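Local coordinates for protein NEQ263 (Nanoarchaeum equitans Kin4-M, PDB 5BN3) that forms, with its partner NeqA, the core complex of an archaeal ATP synthase and, like its family, probably binds ATP, at residues K155-G163 with T202-L213; Y372-F383 with I400-L410. All coordinates share one frame; numbering follows the deposited sequence.

Contact 1: residues K155-G163 with T202-L213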
loop_
_atom_site.group_PDB
_atom_site.type_symbol
_atom_site.label_atom_id
_atom_site.label_comp_id
_atom_site.label_asym_id
_atom_site.label_seq_id
_atom_site.Cartn_x
_atom_site.Cartn_y
_atom_site.Cartn_z
ATOM N N LYS B 155 46.744 10.347 -1.061
ATOM C CA LYS B 155 45.998 9.717 -2.144
ATOM C C LYS B 155 45.309 10.717 -3.071
ATOM O O LYS B 155 45.011 11.845 -2.677
ATOM C CB LYS B 155 44.951 8.756 -1.563
ATOM C CG LYS B 155 45.497 7.768 -0.542
ATOM C CD LYS B 155 44.383 6.908 0.038
ATOM C CE LYS B 155 44.908 5.936 1.080
ATOM N NZ LYS B 155 45.501 6.636 2.248
ATOM N N THR B 156 45.057 10.290 -4.304
ATOM C CA THR B 156 44.226 11.060 -5.221
ATOM C C THR B 156 42.770 10.944 -4.778
ATOM O O THR B 156 42.282 9.844 -4.508
ATOM C CB THR B 156 44.351 10.536 -6.664
ATOM O OG1 THR B 156 45.718 10.616 -7.091
ATOM C CG2 THR B 156 43.486 11.353 -7.606
ATOM N N ILE B 157 42.079 12.076 -4.685
ATOM C CA ILE B 157 40.654 12.068 -4.371
ATOM C C ILE B 157 39.848 12.284 -5.644
ATOM O O ILE B 157 40.094 13.232 -6.387
ATOM C CB ILE B 157 40.292 13.170 -3.358
ATOM C CG1 ILE B 157 41.013 12.926 -2.030
ATOM C CG2 ILE B 157 38.790 13.214 -3.124
ATOM C CD1 ILE B 157 40.778 14.009 -1.002
ATOM N N ILE B 158 38.890 11.402 -5.904
ATOM C CA ILE B 158 37.965 11.610 -7.012
ATOM C C ILE B 158 36.563 11.850 -6.465
ATOM O O ILE B 158 36.023 11.027 -5.722
ATOM C CB ILE B 158 37.975 10.428 -7.999
ATOM C CG1 ILE B 158 39.379 10.258 -8.585
ATOM C CG2 ILE B 158 36.963 10.651 -9.113
ATOM C CD1 ILE B 158 39.503 9.118 -9.570
ATOM N N PHE B 159 35.987 12.992 -6.826
ATOM C CA PHE B 159 34.674 13.390 -6.339
ATOM C C PHE B 159 33.661 13.381 -7.475
ATOM O O PHE B 159 33.814 14.107 -8.458
ATOM C CB PHE B 159 34.756 14.782 -5.706
ATOM C CG PHE B 159 33.427 15.343 -5.283
ATOM C CD1 PHE B 159 32.546 14.591 -4.521
ATOM C CD2 PHE B 159 33.072 16.639 -5.625
ATOM C CE1 PHE B 159 31.328 15.116 -4.125
ATOM C CE2 PHE B 159 31.858 17.170 -5.232
ATOM C CZ PHE B 159 30.984 16.405 -4.479
ATOM N N ALA B 160 32.636 12.545 -7.343
ATOM C CA ALA B 160 31.552 12.511 -8.317
ATOM C C ALA B 160 30.306 13.168 -7.741
ATOM O O ALA B 160 29.686 12.635 -6.818
ATOM C CB ALA B 160 31.251 11.087 -8.728
ATOM N N ALA B 161 29.947 14.324 -8.288
ATOM C CA ALA B 161 28.743 15.032 -7.865
ATOM C C ALA B 161 27.596 14.728 -8.822
ATOM O O ALA B 161 27.605 15.169 -9.973
ATOM C CB ALA B 161 29.002 16.522 -7.803
ATOM N N ILE B 162 26.609 13.981 -8.340
ATOM C CA ILE B 162 25.512 13.523 -9.188
ATOM C C ILE B 162 24.220 14.290 -8.907
ATOM O O ILE B 162 23.469 13.945 -7.991
ATOM C CB ILE B 162 25.258 12.011 -8.995
ATOM C CG1 ILE B 162 26.580 11.233 -9.032
ATOM C CG2 ILE B 162 24.294 11.487 -10.050
ATOM C CD1 ILE B 162 26.447 9.774 -8.625
ATOM N N GLY B 163 23.969 15.333 -9.695
ATOM C CA GLY B 163 22.724 16.079 -9.618
ATOM C C GLY B 163 22.460 16.854 -8.338
ATOM O O GLY B 163 21.312 17.185 -8.047
ATOM N N THR B 202 28.196 10.077 -14.797
ATOM C CA THR B 202 29.085 10.729 -13.829
ATOM C C THR B 202 29.891 9.744 -12.967
ATOM O O THR B 202 31.117 9.839 -12.918
ATOM C CB THR B 202 28.328 11.742 -12.932
ATOM O OG1 THR B 202 27.694 12.726 -13.756
ATOM C CG2 THR B 202 29.279 12.424 -11.971
ATOM N N PRO B 203 29.217 8.789 -12.294
ATOM C CA PRO B 203 30.037 7.878 -11.492
ATOM C C PRO B 203 30.850 6.922 -12.359
ATOM O O PRO B 203 31.868 6.418 -11.898
ATOM C CB PRO B 203 28.999 7.098 -10.679
ATOM C CG PRO B 203 27.772 7.124 -11.526
ATOM C CD PRO B 203 27.777 8.478 -12.174
ATOM N N ARG B 204 30.404 6.673 -13.588
ATOM C CA ARG B 204 31.103 5.749 -14.478
ATOM C C ARG B 204 32.425 6.310 -15.002
ATOM O O ARG B 204 33.427 5.593 -15.060
ATOM C CB ARG B 204 30.192 5.325 -15.638
ATOM C CG ARG B 204 29.116 4.318 -15.238
ATOM C CD ARG B 204 28.175 4.000 -16.389
ATOM N NE ARG B 204 27.345 2.829 -16.106
ATOM C CZ ARG B 204 26.171 2.873 -15.484
ATOM N NH1 ARG B 204 25.675 4.034 -15.079
ATOM N NH2 ARG B 204 25.492 1.756 -15.268
ATOM N N VAL B 205 32.436 7.585 -15.382
ATOM C CA VAL B 205 33.678 8.202 -15.840
ATOM C C VAL B 205 34.643 8.393 -14.669
ATOM O O VAL B 205 35.853 8.251 -14.826
ATOM C CB VAL B 205 33.445 9.545 -16.603
ATOM C CG1 VAL B 205 32.402 9.369 -17.692
ATOM C CG2 VAL B 205 33.015 10.650 -15.658
ATOM N N ALA B 206 34.096 8.691 -13.494
ATOM C CA ALA B 206 34.907 8.876 -12.294
ATOM C C ALA B 206 35.583 7.576 -11.871
ATOM O O ALA B 206 36.750 7.570 -11.468
ATOM C CB ALA B 206 34.051 9.417 -11.162
ATOM N N LEU B 207 34.839 6.476 -11.941
ATOM C CA LEU B 207 35.378 5.166 -11.587
ATOM C C LEU B 207 36.285 4.581 -12.671
ATOM O O LEU B 207 37.191 3.802 -12.372
ATOM C CB LEU B 207 34.244 4.194 -11.248
ATOM C CG LEU B 207 33.585 4.447 -9.891
ATOM C CD1 LEU B 207 32.319 3.630 -9.747
ATOM C CD2 LEU B 207 34.556 4.106 -8.783
ATOM N N THR B 208 36.041 4.948 -13.927
ATOM C CA THR B 208 36.940 4.557 -15.008
ATOM C C THR B 208 38.312 5.184 -14.777
ATOM O O THR B 208 39.340 4.526 -14.943
ATOM C CB THR B 208 36.393 4.980 -16.385
ATOM O OG1 THR B 208 35.174 4.276 -16.650
ATOM C CG2 THR B 208 37.398 4.661 -17.481
ATOM N N LEU B 209 38.325 6.452 -14.377
ATOM C CA LEU B 209 39.573 7.123 -14.025
ATOM C C LEU B 209 40.191 6.484 -12.787
ATOM O O LEU B 209 41.403 6.287 -12.722
ATOM C CB LEU B 209 39.337 8.615 -13.773
ATOM C CG LEU B 209 40.568 9.373 -13.265
ATOM C CD1 LEU B 209 41.658 9.382 -14.323
ATOM C CD2 LEU B 209 40.228 10.793 -12.840
ATOM N N ALA B 210 39.352 6.154 -11.811
ATOM C CA ALA B 210 39.826 5.564 -10.564
ATOM C C ALA B 210 40.512 4.220 -10.789
ATOM O O ALA B 210 41.551 3.938 -10.191
ATOM C CB ALA B 210 38.679 5.414 -9.587
ATOM N N GLU B 211 39.920 3.390 -11.643
ATOM C CA GLU B 211 40.485 2.080 -11.961
ATOM C C GLU B 211 41.805 2.213 -12.711
ATOM O O GLU B 211 42.710 1.399 -12.534
ATOM C CB GLU B 211 39.500 1.254 -12.791
ATOM C CG GLU B 211 38.306 0.725 -12.013
ATOM C CD GLU B 211 37.290 0.054 -12.913
ATOM O OE1 GLU B 211 37.294 0.333 -14.133
ATOM O OE2 GLU B 211 36.486 -0.757 -12.405
ATOM N N TYR B 212 41.903 3.231 -13.560
ATOM C CA TYR B 212 43.138 3.503 -14.284
ATOM C C TYR B 212 44.239 3.911 -13.313
ATOM O O TYR B 212 45.340 3.369 -13.345
ATOM C CB TYR B 212 42.920 4.603 -15.329
ATOM C CG TYR B 212 44.196 5.075 -15.989
ATOM C CD1 TYR B 212 44.796 4.330 -16.995
ATOM C CD2 TYR B 212 44.800 6.264 -15.606
ATOM C CE1 TYR B 212 45.963 4.756 -17.600
ATOM C CE2 TYR B 212 45.969 6.697 -16.203
ATOM C CZ TYR B 212 46.543 5.940 -17.200
ATOM O OH TYR B 212 47.704 6.367 -17.799
ATOM N N LEU B 213 43.932 4.871 -12.447
ATOM C CA LEU B 213 44.904 5.373 -11.481
ATOM C C LEU B 213 45.348 4.303 -10.482
ATOM O O LEU B 213 46.535 4.184 -10.171
ATOM C CB LEU B 213 44.336 6.588 -10.739
ATOM C CG LEU B 213 44.113 7.861 -11.559
ATOM C CD1 LEU B 213 43.545 8.982 -10.700
ATOM C CD2 LEU B 213 45.414 8.298 -12.197
#
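T156 and A160 on strand 156-162 face L213 and P203 on helix 202-213, the two axes running almost exactly antiparallel (172°) with a closest approach of 8.1 Å. This is the strand-under-helix layer of the α/β nucleotide-binding domain, a P-loop NTPase fold. Helix 196-215 is the crossover of a β-α-β unit: it leads from strand 185-190 to strand 220-226, and strand 156-162 lies between those two, parallel to both. Every second strand residue, T156, I158, A160 and I162, points at the helix.

I158 makes the largest single contribution and uses two branches. With CG1 anti to the carbonyl carbon (chi1 -60°) and the chain extended, its CD1 reaches between helix turns, 3.7 Å from L209 CD2 and 3.8 Å from A210 CB. Its CG2 instead lies 3.8 Å from A206 CB. Next along, A160 CB meets A206 CB at 4.1 Å, and two such small residues let strand and helix come close. At one end the T156 side chain crosses that of L213 at about a right angle, CG2 against CD1; at the other, the I162 side chain crosses P203 at about a right angle, its CD1 4.0 Å from P203 CD. T202 splits its roles: OG1 turns back to hydrogen-bond with E198 O and S190 OG, while T202 CG2 sits 3.8 Å from A161 O.

Contact 2: residues Y372-F383 with I400-L410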
loop_
_atom_site.group_PDB
_atom_site.type_symbol
_atom_site.label_atom_id
_atom_site.label_comp_id
_atom_site.label_asym_id
_atom_site.label_seq_id
_atom_site.Cartn_x
_atom_site.Cartn_y
_atom_site.Cartn_z
ATOM N N TYR B 372 24.817 1.611 33.041
ATOM C CA TYR B 372 24.734 1.567 31.587
ATOM C C TYR B 372 24.014 2.798 31.049
ATOM O O TYR B 372 24.373 3.327 29.996
ATOM C CB TYR B 372 24.024 0.291 31.130
ATOM C CG TYR B 372 24.877 -0.946 31.248
ATOM C CD1 TYR B 372 25.940 -1.158 30.385
ATOM C CD2 TYR B 372 24.620 -1.904 32.216
ATOM C CE1 TYR B 372 26.726 -2.283 30.484
ATOM C CE2 TYR B 372 25.402 -3.037 32.324
ATOM C CZ TYR B 372 26.453 -3.220 31.452
ATOM O OH TYR B 372 27.241 -4.343 31.547
ATOM N N LEU B 373 23.001 3.250 31.783
ATOM C CA LEU B 373 22.246 4.446 31.421
ATOM C C LEU B 373 23.149 5.674 31.333
ATOM O O LEU B 373 23.044 6.474 30.402
ATOM C CB LEU B 373 21.131 4.692 32.438
ATOM C CG LEU B 373 20.253 5.918 32.190
ATOM C CD1 LEU B 373 19.677 5.859 30.795
ATOM C CD2 LEU B 373 19.137 6.004 33.214
ATOM N N LYS B 374 24.034 5.812 32.314
ATOM C CA LYS B 374 24.978 6.922 32.349
ATOM C C LYS B 374 26.031 6.778 31.253
ATOM O O LYS B 374 26.459 7.769 30.661
ATOM C CB LYS B 374 25.657 6.992 33.717
ATOM C CG LYS B 374 26.561 8.197 33.906
ATOM C CD LYS B 374 27.381 8.061 35.177
ATOM C CE LYS B 374 28.066 9.367 35.543
ATOM N NZ LYS B 374 28.900 9.226 36.771
ATOM N N PHE B 375 26.446 5.540 30.995
ATOM C CA PHE B 375 27.443 5.247 29.971
ATOM C C PHE B 375 26.980 5.734 28.603
ATOM O O PHE B 375 27.729 6.389 27.881
ATOM C CB PHE B 375 27.730 3.745 29.927
ATOM C CG PHE B 375 28.742 3.346 28.889
ATOM C CD1 PHE B 375 30.099 3.491 29.134
ATOM C CD2 PHE B 375 28.338 2.816 27.672
ATOM C CE1 PHE B 375 31.035 3.124 28.181
ATOM C CE2 PHE B 375 29.269 2.448 26.716
ATOM C CZ PHE B 375 30.619 2.600 26.971
ATOM N N ALA B 376 25.738 5.412 28.258
ATOM C CA ALA B 376 25.168 5.816 26.980
ATOM C C ALA B 376 25.073 7.333 26.860
ATOM O O ALA B 376 25.258 7.887 25.777
ATOM C CB ALA B 376 23.803 5.181 26.788
ATOM N N GLU B 377 24.774 8.000 27.971
ATOM C CA GLU B 377 24.703 9.458 27.990
ATOM C C GLU B 377 26.076 10.068 27.721
ATOM O O GLU B 377 26.206 11.010 26.939
ATOM C CB GLU B 377 24.168 9.954 29.337
ATOM C CG GLU B 377 24.046 11.469 29.428
ATOM C CD GLU B 377 23.934 11.969 30.857
ATOM O OE1 GLU B 377 23.509 11.189 31.736
ATOM O OE2 GLU B 377 24.277 13.145 31.102
ATOM N N LEU B 378 27.099 9.519 28.371
ATOM C CA LEU B 378 28.465 10.025 28.239
ATOM C C LEU B 378 29.099 9.672 26.892
ATOM O O LEU B 378 29.915 10.432 26.371
ATOM C CB LEU B 378 29.337 9.504 29.383
ATOM C CG LEU B 378 29.003 9.952 30.808
ATOM C CD1 LEU B 378 29.791 9.141 31.821
ATOM C CD2 LEU B 378 29.301 11.425 30.979
ATOM N N VAL B 379 28.736 8.517 26.341
ATOM C CA VAL B 379 29.205 8.122 25.014
ATOM C C VAL B 379 28.793 9.171 23.986
ATOM O O VAL B 379 29.596 9.595 23.155
ATOM C CB VAL B 379 28.649 6.738 24.610
ATOM C CG1 VAL B 379 28.677 6.557 23.103
ATOM C CG2 VAL B 379 29.439 5.633 25.286
ATOM N N GLU B 380 27.540 9.603 24.065
ATOM C CA GLU B 380 27.017 10.586 23.127
ATOM C C GLU B 380 27.621 11.971 23.356
ATOM O O GLU B 380 27.832 12.721 22.404
ATOM C CB GLU B 380 25.486 10.636 23.212
ATOM C CG GLU B 380 24.815 9.318 22.835
ATOM C CD GLU B 380 23.314 9.322 23.063
ATOM O OE1 GLU B 380 22.791 10.304 23.631
ATOM O OE2 GLU B 380 22.656 8.333 22.673
ATOM N N LYS B 381 27.909 12.301 24.611
ATOM C CA LYS B 381 28.403 13.633 24.962
ATOM C C LYS B 381 29.912 13.805 24.813
ATOM O O LYS B 381 30.385 14.886 24.464
ATOM C CB LYS B 381 27.994 13.991 26.395
ATOM C CG LYS B 381 26.533 14.370 26.550
ATOM C CD LYS B 381 26.153 14.524 28.015
ATOM C CE LYS B 381 24.726 15.028 28.159
ATOM N NZ LYS B 381 24.240 14.940 29.563
ATOM N N GLU B 382 30.667 12.743 25.079
ATOM C CA GLU B 382 32.122 12.855 25.153
ATOM C C GLU B 382 32.869 12.012 24.121
ATOM O O GLU B 382 34.016 12.303 23.793
ATOM C CB GLU B 382 32.605 12.506 26.567
ATOM C CG GLU B 382 31.896 13.282 27.670
ATOM C CD GLU B 382 32.591 13.157 29.012
ATOM O OE1 GLU B 382 33.576 12.394 29.104
ATOM O OE2 GLU B 382 32.155 13.826 29.974
ATOM N N PHE B 383 32.221 10.971 23.611
ATOM C CA PHE B 383 32.864 10.075 22.656
ATOM C C PHE B 383 32.430 10.374 21.220
ATOM O O PHE B 383 33.263 10.627 20.350
ATOM C CB PHE B 383 32.570 8.616 23.019
ATOM C CG PHE B 383 33.216 7.619 22.104
ATOM C CD1 PHE B 383 34.553 7.286 22.255
ATOM C CD2 PHE B 383 32.483 7.004 21.100
ATOM C CE1 PHE B 383 35.152 6.363 21.415
ATOM C CE2 PHE B 383 33.077 6.080 20.256
ATOM C CZ PHE B 383 34.412 5.760 20.413
ATOM N N ILE B 400 39.235 7.900 26.135
ATOM C CA ILE B 400 37.906 8.441 26.398
ATOM C C ILE B 400 36.971 7.340 26.900
ATOM O O ILE B 400 36.243 7.532 27.874
ATOM C CB ILE B 400 37.309 9.118 25.141
ATOM C CG1 ILE B 400 38.135 10.352 24.759
ATOM C CG2 ILE B 400 35.872 9.524 25.384
ATOM C CD1 ILE B 400 37.671 11.033 23.482
ATOM N N ILE B 401 37.010 6.186 26.237
ATOM C CA ILE B 401 36.208 5.034 26.641
ATOM C C ILE B 401 36.557 4.599 28.065
ATOM O O ILE B 401 35.665 4.342 28.876
ATOM C CB ILE B 401 36.398 3.847 25.668
ATOM C CG1 ILE B 401 35.861 4.204 24.278
ATOM C CG2 ILE B 401 35.693 2.610 26.184
ATOM C CD1 ILE B 401 36.071 3.114 23.236
ATOM N N ASP B 402 37.853 4.529 28.366
ATOM C CA ASP B 402 38.317 4.197 29.710
ATOM C C ASP B 402 37.774 5.181 30.746
ATOM O O ASP B 402 37.301 4.779 31.807
ATOM C CB ASP B 402 39.850 4.184 29.768
ATOM C CG ASP B 402 40.458 3.008 29.024
ATOM O OD1 ASP B 402 39.759 1.990 28.829
ATOM O OD2 ASP B 402 41.644 3.099 28.647
ATOM N N SER B 403 37.839 6.469 30.427
ATOM C CA SER B 403 37.357 7.515 31.325
ATOM C C SER B 403 35.849 7.427 31.574
ATOM O O SER B 403 35.389 7.574 32.707
ATOM C CB SER B 403 37.720 8.890 30.761
ATOM O OG SER B 403 37.225 9.925 31.588
ATOM N N ILE B 404 35.090 7.182 30.509
ATOM C CA ILE B 404 33.637 7.052 30.602
ATOM C C ILE B 404 33.235 5.832 31.433
ATOM O O ILE B 404 32.303 5.897 32.238
ATOM C CB ILE B 404 32.992 6.965 29.199
ATOM C CG1 ILE B 404 33.242 8.257 28.415
ATOM C CG2 ILE B 404 31.503 6.716 29.304
ATOM C CD1 ILE B 404 32.766 8.201 26.974
ATOM N N LEU B 405 33.944 4.723 31.235
ATOM C CA LEU B 405 33.691 3.494 31.984
ATOM C C LEU B 405 33.840 3.709 33.490
ATOM O O LEU B 405 33.063 3.177 34.281
ATOM C CB LEU B 405 34.620 2.375 31.505
ATOM C CG LEU B 405 34.239 1.711 30.179
ATOM C CD1 LEU B 405 35.313 0.744 29.706
ATOM C CD2 LEU B 405 32.914 0.989 30.329
ATOM N N SER B 406 34.833 4.504 33.875
ATOM C CA SER B 406 35.062 4.830 35.278
ATOM C C SER B 406 33.966 5.739 35.827
ATOM O O SER B 406 33.430 5.486 36.908
ATOM C CB SER B 406 36.430 5.491 35.451
ATOM O OG SER B 406 37.464 4.639 34.993
ATOM N N GLN B 407 33.639 6.794 35.082
ATOM C CA GLN B 407 32.583 7.726 35.474
ATOM C C GLN B 407 31.242 7.018 35.645
ATOM O O GLN B 407 30.433 7.399 36.488
ATOM C CB GLN B 407 32.426 8.843 34.435
ATOM C CG GLN B 407 33.623 9.767 34.283
ATOM C CD GLN B 407 33.307 10.995 33.443
ATOM O OE1 GLN B 407 32.374 11.742 33.741
ATOM N NE2 GLN B 407 34.082 11.204 32.384
ATOM N N SER B 408 31.018 5.986 34.839
ATOM C CA SER B 408 29.741 5.282 34.833
ATOM C C SER B 408 29.610 4.266 35.964
ATOM O O SER B 408 28.502 3.956 36.400
ATOM C CB SER B 408 29.522 4.594 33.486
ATOM O OG SER B 408 29.475 5.548 32.441
ATOM N N GLY B 409 30.738 3.746 36.437
ATOM C CA GLY B 409 30.720 2.742 37.486
ATOM C C GLY B 409 30.952 1.349 36.936
ATOM O O GLY B 409 31.124 0.391 37.692
ATOM N N LEU B 410 30.944 1.241 35.611
ATOM C CA LEU B 410 31.257 -0.010 34.932
ATOM C C LEU B 410 32.755 -0.281 35.044
ATOM O O LEU B 410 33.532 0.636 35.311
ATOM C CB LEU B 410 30.844 0.073 33.459
ATOM C CG LEU B 410 29.357 0.280 33.156
ATOM C CD1 LEU B 410 29.099 0.348 31.655
ATOM C CD2 LEU B 410 28.545 -0.835 33.779
#
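F375 and S408 mark the close approach of helices 372-383 and 400-408, which cross at 145° between their N-to-C directions with axes 8.8 Å apart at the nearest point. Together they form an antiparallel helical hairpin in the C-terminal domain of this V/A-type family.

F375 is the side chain to follow. Its CB meets S408 OG at 3.6 Å and also touches L410 CD1, which reaches on to CG. Because CG is anti to the backbone N (chi1 180°), the ring then runs alongside L405: CD1 is 3.5 Å from I404 CG2, and CE1 lies 3.6 Å from L405 CD2. S408 OG sits at the ring's edge, in plane, while V379 CG2, from the same helix as F375, lies over one face, offset toward the rim. The S408 hydroxyl hydrogen-bonds back to I404 O from above the carbonyl plane, with S408 N reaching the same oxygen from the opposite face.

I404 is a knob in the hole made by F375, L378, V379 and E382, its CG2 3.5 Å from L378 CB. Further down, F383 CE1 packs on I401 CG1 at 3.7 Å. Past the helix end the chain turns at G409, and L410 sets CD2 over the Y372 ring in a CH-π contact, 4.0 Å from the centroid.

Helix 334-356 lies against Y372, F375 and F383; its Y339 hydrogen-bonds to D402, and its R354 forms a salt bridge with E380. Loop residues V120 and L320 pack against the hairpin too, V120 touching both F383 and I401.

Overall arrangement
Contact 1 closes before contact 2 opens along the chain, and the two belong to separate parts of the subunit. Contact 1 is in the nucleotide-binding domain, its centre about 11 Å from the centre of the chain; that of contact 2, in the C-terminal helical region, is about 32 Å out. The two contact centres stand about 40 Å apart, the nearest atoms about 21 Å, so neither touches the other. R326, an ADP-binding residue of this protein, falls between them in sequence, and both contacts lie away from it. Contact 1 is wholly buried, a helix on a sheet; contact 2 is partly buried and mainly helix against helix, with L410 beyond the helix end.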